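Local atomic coordinates of 1,3-1,4-beta-glucanase (Hordeum vulgare, PDB entry 1AQ0), a protein that hydrolyses the mixed-linkage 1,3-1,4-beta-glucans, cutting beta-1,4 linkages as an endo-acting glucanohydrolase of glycoside hydrolase family 17. Residues S16-V19 with S20-S24; Q78-P81 with K82-F85; N101-P104 with A105-V109; A149-G152 with P153-Q156; T209-D212 with A213-A217. All blocks are in the same frame, centred on the assembly; numbering follows the deposited sequence.

Contact 1: S16-V19 with S20-S24; sequences STVV and SMFKS. Unlike the reference sequence in segment 20-24: Ser24 (reference Phe).
Val18 CG1 rests 3.7 Å from Phe22 CE1, the two side chains lying side by side and pointing the same way one helical turn apart. The methyl lies in that position because CG1 stands anti to the backbone N of Val18 (chi1 180°) and beside the carbonyl carbon, from where it reaches Phe22 CE1. The carbonyl oxygen of Val18 meets the rim of the same ring in its plane, with Phe22 CD1 3.2 Å from Val18 O, while Phe22 N donates to that oxygen at 3.0 Å. Backbone bonds of the same i to i+4 kind run from Ser20 N to Ser16 O, Met21 N to Thr17 O and Lys23 N to Val19 O. On the polar side a water donates to Ser16 O at 3.0 Å and is also hydrogen-bonded to Ser20 OG, a small hydroxyl suited to this more accessible flank. Further along, Ser20 O takes both Ser24 N and Ser24 OG, the latter at 3.1 Å. Were Phe22 replaced by an alanine, Val18 CG1 would probably lose its aromatic neighbour and a gap would open against Met30 and Ile27. Val19 also packs on Met30, of strand 29-32. This is an amphipathic helix, 15-25, that links strands 2-4 and 29-32 in a beta-alpha-beta unit of the TIM barrel.

Contact 2: Q78-P81 with K82-F85; sequences QAYP and KVSF
Tyr80 carries its ring with CG anti to the carbonyl carbon (chi1 -54°), and Val83 has CG2 similarly placed, with CG1 anti to the backbone N (chi1 178°); between them these rotations bring Val83 CG2 to 3.6 Å from Tyr80 CB. The tyrosine is therefore touched at its root, and its side chain goes on to touch Gln37, Leu40 and Gln41 of helix 37-43. The other methyl of the valine, CG1, sits over the centre of one face of the Phe85 ring, 3.7 Å above its plane. Phe85 CE2 comes within 4.2 Å of Tyr80 CB, a looser apolar touch. What folds the chain back is a type I beta turn from Tyr80 to Val83, part of the loop that follows helix 66-78 and leads into barrel strand 84-92. Val83 N donates to Tyr80 O at 3.2 Å, a fairly straight bond at the hydrogen (163°), although the donor stands well above the carbonyl plane. Pro81 suits the second position of the turn, since its ring fixes phi near the value required there and a backbone N-H is not needed for the closing bond. Val83 and Phe85 also pack on Val50 and Val52, respectively, of strand 49-54.

Contact 3: N101-P104 with A105-V109; sequences NLVP and AMKNV
Pro104, Met106 and Val103 bury most in this turn of helix, and they do so in different ways. Pro104 presents chiefly its backbone: Pro104 O receives Asn108 N at 3.0 Å, and the ring suits the first turn of a helix, where a residue with no N-H to give costs no helical bond. Met106 sends its chain back along the preceding turn. CG is anti to the carbonyl carbon (chi1 -70°), and a bend at chi3 brings Met106 CE to 3.8 Å from Leu102 CG, the two side chains crossing obliquely. Being long and unbranched beyond CB, the methionine can also bring CE to 4.3 Å from Val103 CG2. Val103 CG1 lies 4.2 Å from Lys107 CD, in the aliphatic part of that chain, and Val103 O accepts Lys107 N at 2.8 Å. The small Ala105 suits the buried side, where it packs on Ala63 and Val90. Asn108 has its amide gripped from outside, ND2 donating to Leu62 O of helix 59-64. Met106 also packs on Val90 and on Val123 and Thr125, from strands 84-92 and 122-128. Helix 102-115 is thus the crossover helix between those two strands, in a beta-alpha-beta unit of the TIM barrel.

Contact 4: A149-G152 with P153-Q156; sequences AFMG and PVVQ
Met151 and Val155 pack one turn apart in helix 145-161, an outer helix of the TIM barrel that lies against strand 122-128. From CB of the methionine, with CG anti to the carbonyl carbon, the chain bends twice, at chi2 (-51°) and chi3 (-72°), and the bends carry CE alongside the following turn. CB, CG and SD make no close approach to 153-156; the methyl does the touching: Met151 CE stops 4.1 Å from Val155 CG2 and 4.3 Å from Val154 CG1. The methionine and Val155 side chains cross at about a right angle. Met151 also packs on Val127 and Ile131, where a flexible, apolar chain suits a buried position. The same valine methyl, Val155 CG2, lies 3.2 Å from Met151 O, which receives Val155 N at 2.9 Å in a nearly straight bond (172°). The helix is kinked at Pro153, whose nitrogen has no hydrogen to give to Ala149 O; Pro153 CD stands 3.6 Å from that oxygen instead. Gly152 suits the place before the proline, where a side chain would probably crowd Pro153 CD. Val154 recovers the regular pattern by donating its N to Phe150 O, and its branched side chain packs on Leu102, Val103 and Met106 of helix 102-115. Gln156 runs its side chain alongside the carbonyl that its backbone N bonds, with Gln156 CG 3.1 Å from Gly152 O.

Contact 5: T209-D212 with A213-A217; sequences TTVD and AFYTA
Asp212 O receives Thr216 N at 3.0 Å, and Thr216 OG1, which is hydrogen-bonded to Pro138 O, stands 3.1 Å from Asp212 O. The carboxylate of Asp212 is satisfied from outside the turn: OD1 is hydrogen-bonded to Thr263 OG1 and His266 ND1, OD2 to Tyr203 OH and Arg265 N. With four partners, the buried carboxylate is probably well compensated here. Upstream, Thr209 OG1 is hydrogen-bonded to Tyr186 OH and Asn205 O, and Thr210 OG1 to Leu206 O, so both threonines have their hydroxyls occupied while their backbone oxygens take Ala213 N and Phe214 N. This is the middle of helix 206-219, a helix of the TIM barrel, whose Val211 and Phe214 face Leu228 of strand 228-232. Val211 CG1, anti to the backbone N (chi1 166°), lies 3.8 Å from Tyr215 CE2, the side chains running side by side, and Val211 O accepts Tyr215 N at 3.1 Å. The tyrosine ring also stacks on His266, and its OH bonds Leu228 N; a leucine at Tyr215 would probably leave that N-H without its phenolic mate and strip His266 of its ring partner. On the neighbouring flank, Phe214 CD2 meets Thr210 CG2 at 4.2 Å.

The five contacts follow one another along the chain of one TIM barrel; four lie on outer helices and contact 2 on a loop leading into a strand. Contacts 3 and 4 meet directly: their centres are 12 Å apart, Met106 CE reaches 3.9 Å from Val154 CG2, and Leu102 CD2 lies 4.0 Å from Val154 CG2, so the valine is the knot between two adjacent helices. Contact 5 comes next round the barrel, about 16 Å from contact 4 between centres, without touching it. Contact 2 leads into strand 84-92, which the helix of contact 3 follows. Contact 1 lies farthest from contact 4, about 37 Å between centres and across the chain's centre. In TIM-barrel enzymes the active site usually lies at the C-terminal ends of the strands.

Contact 1: S16-V19 with S20-S24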
loop_
_atom_site.group_PDB
_atom_site.type_symbol
_atom_site.label_atom_id
_atom_site.label_comp_id
_atom_site.label_asym_id
_atom_site.label_seq_id
_atom_site.Cartn_x
_atom_site.Cartn_y
_atom_site.Cartn_z
ATOM N N SER A 16 19.846 22.571 21.072
ATOM C CA SER A 16 19.650 21.564 22.119
ATOM C C SER A 16 18.293 21.715 22.813
ATOM O O SER A 16 17.701 20.736 23.268
ATOM C CB SER A 16 20.784 21.636 23.144
ATOM O OG SER A 16 21.022 22.981 23.523
ATOM N N THR A 17 17.814 22.948 22.906
ATOM C CA THR A 17 16.520 23.222 23.519
ATOM C C THR A 17 15.419 22.767 22.557
ATOM O O THR A 17 14.418 22.179 22.974
ATOM C CB THR A 17 16.369 24.721 23.811
ATOM O OG1 THR A 17 17.426 25.132 24.685
ATOM C CG2 THR A 17 15.022 25.026 24.449
ATOM N N VAL A 18 15.627 23.008 21.266
ATOM C CA VAL A 18 14.655 22.617 20.254
ATOM C C VAL A 18 14.507 21.099 20.261
ATOM O O VAL A 18 13.391 20.579 20.255
ATOM C CB VAL A 18 15.055 23.120 18.847
ATOM C CG1 VAL A 18 14.013 22.690 17.813
ATOM C CG2 VAL A 18 15.181 24.645 18.853
ATOM N N VAL A 19 15.625 20.389 20.339
ATOM C CA VAL A 19 15.587 18.936 20.375
ATOM C C VAL A 19 14.809 18.477 21.616
ATOM O O VAL A 19 14.030 17.527 21.543
ATOM C CB VAL A 19 17.007 18.334 20.301
ATOM C CG1 VAL A 19 16.993 16.861 20.663
ATOM C CG2 VAL A 19 17.549 18.495 18.890
ATOM N N SER A 20 14.953 19.197 22.727
ATOM C CA SER A 20 14.215 18.855 23.941
ATOM C C SER A 20 12.720 18.996 23.699
ATOM O O SER A 20 11.933 18.190 24.193
ATOM C CB SER A 20 14.614 19.748 25.121
ATOM O OG SER A 20 15.835 19.316 25.696
ATOM N N MET A 21 12.334 20.037 22.964
ATOM C CA MET A 21 10.929 20.274 22.645
ATOM C C MET A 21 10.367 19.150 21.768
ATOM O O MET A 21 9.200 18.785 21.893
ATOM C CB MET A 21 10.758 21.623 21.954
ATOM C CG MET A 21 10.998 22.824 22.854
ATOM S SD MET A 21 11.006 24.372 21.911
ATOM C CE MET A 21 9.271 24.619 21.674
ATOM N N PHE A 22 11.189 18.614 20.871
ATOM C CA PHE A 22 10.757 17.509 20.014
ATOM C C PHE A 22 10.427 16.304 20.898
ATOM O O PHE A 22 9.344 15.715 20.780
ATOM C CB PHE A 22 11.849 17.129 19.005
ATOM C CG PHE A 22 11.760 17.874 17.701
ATOM C CD1 PHE A 22 12.000 19.244 17.641
ATOM C CD2 PHE A 22 11.418 17.203 16.530
ATOM C CE1 PHE A 22 11.896 19.933 16.434
ATOM C CE2 PHE A 22 11.310 17.886 15.322
ATOM C CZ PHE A 22 11.549 19.250 15.272
ATOM N N LYS A 23 11.334 15.989 21.821
ATOM C CA LYS A 23 11.156 14.869 22.744
ATOM C C LYS A 23 9.945 15.029 23.651
ATOM O O LYS A 23 9.104 14.142 23.719
ATOM C CB LYS A 23 12.391 14.673 23.627
ATOM C CG LYS A 23 13.652 14.260 22.898
ATOM C CD LYS A 23 14.804 14.041 23.881
ATOM C CE LYS A 23 15.099 15.302 24.696
ATOM N NZ LYS A 23 16.243 15.139 25.642
ATOM N N SER A 24 9.843 16.158 24.340
ATOM C CA SER A 24 8.729 16.369 25.249
ATOM C C SER A 24 7.368 16.431 24.570
ATOM O O SER A 24 6.355 16.170 25.210
ATOM C CB SER A 24 8.955 17.612 26.109
ATOM O OG SER A 24 9.116 18.760 25.305
HETATM O O HOH W 1 18.310 18.011 24.221
#

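Contact 2: Q78-P81 with K82-F85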
loop_
_atom_site.group_PDB
_atom_site.type_symbol
_atom_site.label_atom_id
_atom_site.label_comp_id
_atom_site.label_asym_id
_atom_site.label_seq_id
_atom_site.Cartn_x
_atom_site.Cartn_y
_atom_site.Cartn_z
ATOM N N GLN A 78 28.694 11.015 7.787
ATOM C CA GLN A 78 29.598 10.134 8.520
ATOM C C GLN A 78 30.111 10.749 9.812
ATOM O O GLN A 78 30.420 10.034 10.763
ATOM C CB GLN A 78 30.781 9.734 7.649
ATOM C CG GLN A 78 30.416 8.852 6.485
ATOM C CD GLN A 78 31.616 8.516 5.634
ATOM O OE1 GLN A 78 31.898 9.188 4.641
ATOM N NE2 GLN A 78 32.346 7.481 6.030
ATOM N N ALA A 79 30.183 12.075 9.850
ATOM C CA ALA A 79 30.662 12.785 11.028
ATOM C C ALA A 79 29.701 12.714 12.214
ATOM O O ALA A 79 30.050 13.121 13.324
ATOM C CB ALA A 79 30.948 14.240 10.680
ATOM N N TYR A 80 28.492 12.208 11.986
ATOM C CA TYR A 80 27.500 12.109 13.059
ATOM C C TYR A 80 26.926 10.698 13.149
ATOM O O TYR A 80 25.765 10.470 12.812
ATOM C CB TYR A 80 26.370 13.124 12.835
ATOM C CG TYR A 80 26.857 14.542 12.661
ATOM C CD1 TYR A 80 27.184 15.331 13.764
ATOM C CD2 TYR A 80 27.024 15.086 11.388
ATOM C CE1 TYR A 80 27.668 16.629 13.600
ATOM C CE2 TYR A 80 27.506 16.378 11.215
ATOM C CZ TYR A 80 27.823 17.145 12.321
ATOM O OH TYR A 80 28.272 18.438 12.147
ATOM N N PRO A 81 27.719 9.741 13.670
ATOM C CA PRO A 81 27.292 8.344 13.807
ATOM C C PRO A 81 26.124 8.092 14.765
ATOM O O PRO A 81 25.476 7.056 14.682
ATOM C CB PRO A 81 28.572 7.646 14.271
ATOM C CG PRO A 81 29.257 8.704 15.072
ATOM C CD PRO A 81 29.086 9.918 14.193
ATOM N N LYS A 82 25.865 9.027 15.674
ATOM C CA LYS A 82 24.771 8.872 16.634
ATOM C C LYS A 82 23.428 9.396 16.111
ATOM O O LYS A 82 22.414 9.309 16.808
ATOM C CB LYS A 82 25.108 9.580 17.948
ATOM C CG LYS A 82 26.415 9.146 18.572
ATOM C CD LYS A 82 26.697 9.936 19.828
ATOM C CE LYS A 82 28.008 9.489 20.460
ATOM N NZ LYS A 82 28.165 10.038 21.832
ATOM N N VAL A 83 23.426 9.991 14.919
ATOM C CA VAL A 83 22.190 10.522 14.342
ATOM C C VAL A 83 21.444 9.472 13.525
ATOM O O VAL A 83 22.038 8.765 12.716
ATOM C CB VAL A 83 22.455 11.769 13.455
ATOM C CG1 VAL A 83 21.149 12.268 12.820
ATOM C CG2 VAL A 83 23.081 12.874 14.284
ATOM N N SER A 84 20.137 9.375 13.745
ATOM C CA SER A 84 19.306 8.427 13.014
ATOM C C SER A 84 18.861 9.036 11.684
ATOM O O SER A 84 17.735 9.511 11.556
ATOM C CB SER A 84 18.084 8.049 13.849
ATOM O OG SER A 84 18.480 7.549 15.114
ATOM N N PHE A 85 19.766 9.066 10.711
ATOM C CA PHE A 85 19.458 9.612 9.398
ATOM C C PHE A 85 18.477 8.702 8.681
ATOM O O PHE A 85 18.627 7.479 8.693
ATOM C CB PHE A 85 20.727 9.749 8.556
ATOM C CG PHE A 85 21.635 10.854 9.002
ATOM C CD1 PHE A 85 21.276 12.183 8.807
ATOM C CD2 PHE A 85 22.855 10.570 9.596
ATOM C CE1 PHE A 85 22.128 13.221 9.201
ATOM C CE2 PHE A 85 23.715 11.597 9.993
ATOM C CZ PHE A 85 23.348 12.925 9.792
#

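Contact 3: N101-P104 with A105-V109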
loop_
_atom_site.group_PDB
_atom_site.type_symbol
_atom_site.label_atom_id
_atom_site.label_comp_id
_atom_site.label_asym_id
_atom_site.label_seq_id
_atom_site.Cartn_x
_atom_site.Cartn_y
_atom_site.Cartn_z
ATOM N N ASN A 101 20.966 19.612 -12.837
ATOM C CA ASN A 101 21.949 19.085 -11.892
ATOM C C ASN A 101 21.349 18.137 -10.856
ATOM O O ASN A 101 22.074 17.484 -10.105
ATOM C CB ASN A 101 22.627 20.232 -11.142
ATOM C CG ASN A 101 23.496 21.086 -12.035
ATOM O OD1 ASN A 101 24.195 20.580 -12.911
ATOM N ND2 ASN A 101 23.467 22.390 -11.808
ATOM N N LEU A 102 20.025 18.060 -10.833
ATOM C CA LEU A 102 19.295 17.236 -9.878
ATOM C C LEU A 102 19.682 15.757 -9.870
ATOM O O LEU A 102 20.211 15.260 -8.878
ATOM C CB LEU A 102 17.791 17.414 -10.108
ATOM C CG LEU A 102 16.816 17.391 -8.932
ATOM C CD1 LEU A 102 17.352 18.187 -7.748
ATOM C CD2 LEU A 102 15.493 17.966 -9.414
ATOM N N VAL A 103 19.433 15.050 -10.968
ATOM C CA VAL A 103 19.771 13.628 -11.020
ATOM C C VAL A 103 21.265 13.363 -10.821
ATOM O O VAL A 103 21.638 12.476 -10.052
ATOM C CB VAL A 103 19.244 12.957 -12.311
ATOM C CG1 VAL A 103 19.665 11.496 -12.360
ATOM C CG2 VAL A 103 17.729 13.056 -12.354
ATOM N N PRO A 104 22.145 14.128 -11.495
ATOM C CA PRO A 104 23.586 13.899 -11.317
ATOM C C PRO A 104 23.993 14.020 -9.841
ATOM O O PRO A 104 24.727 13.176 -9.314
ATOM C CB PRO A 104 24.207 15.012 -12.155
ATOM C CG PRO A 104 23.234 15.167 -13.263
ATOM C CD PRO A 104 21.906 15.128 -12.551
ATOM N N ALA A 105 23.483 15.054 -9.172
ATOM C CA ALA A 105 23.787 15.276 -7.760
ATOM C C ALA A 105 23.263 14.131 -6.891
ATOM O O ALA A 105 23.959 13.666 -5.987
ATOM C CB ALA A 105 23.211 16.607 -7.297
ATOM N N MET A 106 22.044 13.671 -7.164
ATOM C CA MET A 106 21.463 12.575 -6.391
ATOM C C MET A 106 22.262 11.291 -6.588
ATOM O O MET A 106 22.510 10.561 -5.627
ATOM C CB MET A 106 19.995 12.340 -6.770
ATOM C CG MET A 106 19.035 13.445 -6.330
ATOM S SD MET A 106 17.296 12.997 -6.620
ATOM C CE MET A 106 17.011 13.704 -8.168
ATOM N N LYS A 107 22.671 11.027 -7.828
ATOM C CA LYS A 107 23.456 9.832 -8.149
ATOM C C LYS A 107 24.768 9.847 -7.386
ATOM O O LYS A 107 25.160 8.843 -6.791
ATOM C CB LYS A 107 23.790 9.780 -9.637
ATOM C CG LYS A 107 22.719 9.235 -10.560
ATOM C CD LYS A 107 23.210 9.357 -12.004
ATOM C CE LYS A 107 23.028 8.073 -12.807
ATOM N NZ LYS A 107 21.650 7.919 -13.358
ATOM N N ASN A 108 25.447 10.992 -7.413
ATOM C CA ASN A 108 26.730 11.135 -6.730
ATOM C C ASN A 108 26.611 10.988 -5.219
ATOM O O ASN A 108 27.453 10.344 -4.593
ATOM C CB ASN A 108 27.407 12.464 -7.104
ATOM C CG ASN A 108 27.941 12.467 -8.526
ATOM O OD1 ASN A 108 28.102 11.414 -9.137
ATOM N ND2 ASN A 108 28.223 13.649 -9.057
ATOM N N VAL A 109 25.566 11.566 -4.628
ATOM C CA VAL A 109 25.365 11.456 -3.182
ATOM C C VAL A 109 25.041 9.999 -2.859
ATOM O O VAL A 109 25.566 9.425 -1.904
ATOM C CB VAL A 109 24.220 12.378 -2.691
ATOM C CG1 VAL A 109 23.960 12.158 -1.211
ATOM C CG2 VAL A 109 24.576 13.835 -2.944
#

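Contact 4: A149-G152 with P153-Q156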
loop_
_atom_site.group_PDB
_atom_site.type_symbol
_atom_site.label_atom_id
_atom_site.label_comp_id
_atom_site.label_asym_id
_atom_site.label_seq_id
_atom_site.Cartn_x
_atom_site.Cartn_y
_atom_site.Cartn_z
ATOM N N ALA A 149 9.789 17.381 -18.110
ATOM C CA ALA A 149 11.125 17.269 -18.699
ATOM C C ALA A 149 12.188 16.752 -17.729
ATOM O O ALA A 149 13.021 15.921 -18.108
ATOM C CB ALA A 149 11.552 18.614 -19.269
ATOM N N PHE A 150 12.190 17.259 -16.495
ATOM C CA PHE A 150 13.171 16.803 -15.515
ATOM C C PHE A 150 12.606 15.763 -14.558
ATOM O O PHE A 150 13.347 14.940 -14.020
ATOM C CB PHE A 150 13.800 17.980 -14.750
ATOM C CG PHE A 150 12.848 18.721 -13.847
ATOM C CD1 PHE A 150 12.117 19.803 -14.324
ATOM C CD2 PHE A 150 12.712 18.359 -12.507
ATOM C CE1 PHE A 150 11.262 20.512 -13.482
ATOM C CE2 PHE A 150 11.860 19.060 -11.656
ATOM C CZ PHE A 150 11.135 20.139 -12.142
ATOM N N MET A 151 11.288 15.760 -14.383
ATOM C CA MET A 151 10.660 14.801 -13.479
ATOM C C MET A 151 10.734 13.363 -13.975
ATOM O O MET A 151 10.776 12.436 -13.171
ATOM C CB MET A 151 9.218 15.200 -13.158
ATOM C CG MET A 151 9.115 16.358 -12.158
ATOM S SD MET A 151 10.100 16.109 -10.644
ATOM C CE MET A 151 9.139 14.831 -9.804
ATOM N N GLY A 152 10.754 13.177 -15.293
ATOM C CA GLY A 152 10.858 11.837 -15.854
ATOM C C GLY A 152 12.084 11.139 -15.296
ATOM O O GLY A 152 11.969 10.094 -14.663
ATOM N N PRO A 153 13.286 11.691 -15.529
ATOM C CA PRO A 153 14.552 11.131 -15.038
ATOM C C PRO A 153 14.611 11.028 -13.506
ATOM O O PRO A 153 15.190 10.082 -12.969
ATOM C CB PRO A 153 15.581 12.129 -15.558
ATOM C CG PRO A 153 14.975 12.582 -16.846
ATOM C CD PRO A 153 13.532 12.792 -16.480
ATOM N N VAL A 154 14.038 12.006 -12.805
ATOM C CA VAL A 154 14.024 11.995 -11.338
ATOM C C VAL A 154 13.228 10.788 -10.823
ATOM O O VAL A 154 13.738 9.986 -10.039
ATOM C CB VAL A 154 13.417 13.309 -10.771
ATOM C CG1 VAL A 154 13.088 13.164 -9.284
ATOM C CG2 VAL A 154 14.391 14.462 -10.978
ATOM N N VAL A 155 11.990 10.650 -11.292
ATOM C CA VAL A 155 11.116 9.549 -10.895
ATOM C C VAL A 155 11.753 8.201 -11.249
ATOM O O VAL A 155 11.710 7.257 -10.456
ATOM C CB VAL A 155 9.717 9.687 -11.558
ATOM C CG1 VAL A 155 8.895 8.438 -11.340
ATOM C CG2 VAL A 155 8.982 10.898 -10.981
ATOM N N GLN A 156 12.386 8.132 -12.419
ATOM C CA GLN A 156 13.045 6.905 -12.870
ATOM C C GLN A 156 14.223 6.544 -11.968
ATOM O O GLN A 156 14.441 5.373 -11.664
ATOM C CB GLN A 156 13.468 7.034 -14.340
ATOM C CG GLN A 156 12.270 7.042 -15.299
ATOM C CD GLN A 156 12.567 7.661 -16.664
ATOM O OE1 GLN A 156 13.726 7.757 -17.088
ATOM N NE2 GLN A 156 11.510 8.083 -17.362
#

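Contact 5: T209-D212 with A213-A217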
loop_
_atom_site.group_PDB
_atom_site.type_symbol
_atom_site.label_atom_id
_atom_site.label_comp_id
_atom_site.label_asym_id
_atom_site.label_seq_id
_atom_site.Cartn_x
_atom_site.Cartn_y
_atom_site.Cartn_z
ATOM N N THR A 209 -6.726 14.715 -2.503
ATOM C CA THR A 209 -6.784 14.955 -3.937
ATOM C C THR A 209 -5.391 15.222 -4.509
ATOM O O THR A 209 -4.996 14.625 -5.510
ATOM C CB THR A 209 -7.699 16.155 -4.234
ATOM O OG1 THR A 209 -9.009 15.876 -3.734
ATOM C CG2 THR A 209 -7.775 16.440 -5.732
ATOM N N THR A 210 -4.638 16.089 -3.843
ATOM C CA THR A 210 -3.300 16.446 -4.286
ATOM C C THR A 210 -2.333 15.272 -4.215
ATOM O O THR A 210 -1.541 15.068 -5.134
ATOM C CB THR A 210 -2.743 17.624 -3.473
ATOM O OG1 THR A 210 -3.699 18.691 -3.485
ATOM C CG2 THR A 210 -1.433 18.121 -4.081
ATOM N N VAL A 211 -2.396 14.512 -3.124
ATOM C CA VAL A 211 -1.532 13.352 -2.947
ATOM C C VAL A 211 -1.797 12.331 -4.052
ATOM O O VAL A 211 -0.866 11.831 -4.688
ATOM C CB VAL A 211 -1.744 12.699 -1.549
ATOM C CG1 VAL A 211 -1.107 11.318 -1.494
ATOM C CG2 VAL A 211 -1.132 13.572 -0.477
ATOM N N ASP A 212 -3.071 12.044 -4.299
ATOM C CA ASP A 212 -3.420 11.080 -5.326
ATOM C C ASP A 212 -3.095 11.575 -6.726
ATOM O O ASP A 212 -2.729 10.780 -7.587
ATOM C CB ASP A 212 -4.875 10.633 -5.184
ATOM C CG ASP A 212 -5.049 9.568 -4.102
ATOM O OD1 ASP A 212 -4.037 9.129 -3.514
ATOM O OD2 ASP A 212 -6.194 9.154 -3.843
ATOM N N ALA A 213 -3.163 12.889 -6.927
ATOM C CA ALA A 213 -2.824 13.487 -8.217
ATOM C C ALA A 213 -1.326 13.286 -8.463
ATOM O O ALA A 213 -0.908 12.987 -9.586
ATOM C CB ALA A 213 -3.174 14.963 -8.227
ATOM N N PHE A 214 -0.519 13.439 -7.412
ATOM C CA PHE A 214 0.923 13.227 -7.517
ATOM C C PHE A 214 1.216 11.783 -7.897
ATOM O O PHE A 214 2.086 11.523 -8.728
ATOM C CB PHE A 214 1.627 13.529 -6.199
ATOM C CG PHE A 214 2.355 14.839 -6.190
ATOM C CD1 PHE A 214 3.565 14.983 -6.861
ATOM C CD2 PHE A 214 1.835 15.927 -5.504
ATOM C CE1 PHE A 214 4.251 16.195 -6.849
ATOM C CE2 PHE A 214 2.508 17.145 -5.485
ATOM C CZ PHE A 214 3.722 17.280 -6.161
ATOM N N TYR A 215 0.520 10.844 -7.259
ATOM C CA TYR A 215 0.703 9.428 -7.549
ATOM C C TYR A 215 0.388 9.107 -9.004
ATOM O O TYR A 215 1.101 8.333 -9.637
ATOM C CB TYR A 215 -0.147 8.574 -6.608
ATOM C CG TYR A 215 0.567 8.202 -5.327
ATOM C CD1 TYR A 215 1.699 7.385 -5.350
ATOM C CD2 TYR A 215 0.110 8.655 -4.089
ATOM C CE1 TYR A 215 2.357 7.026 -4.180
ATOM C CE2 TYR A 215 0.761 8.298 -2.907
ATOM C CZ TYR A 215 1.883 7.482 -2.963
ATOM O OH TYR A 215 2.521 7.112 -1.800
ATOM N N THR A 216 -0.662 9.717 -9.542
ATOM C CA THR A 216 -1.036 9.493 -10.935
ATOM C C THR A 216 0.060 10.038 -11.862
ATOM O O THR A 216 0.513 9.354 -12.783
ATOM C CB THR A 216 -2.385 10.157 -11.267
ATOM O OG1 THR A 216 -3.398 9.611 -10.418
ATOM C CG2 THR A 216 -2.779 9.892 -12.707
ATOM N N ALA A 217 0.534 11.243 -11.565
ATOM C CA ALA A 217 1.575 11.875 -12.365
ATOM C C ALA A 217 2.848 11.037 -12.390
ATOM O O ALA A 217 3.474 10.883 -13.442
ATOM C CB ALA A 217 1.863 13.261 -11.840
#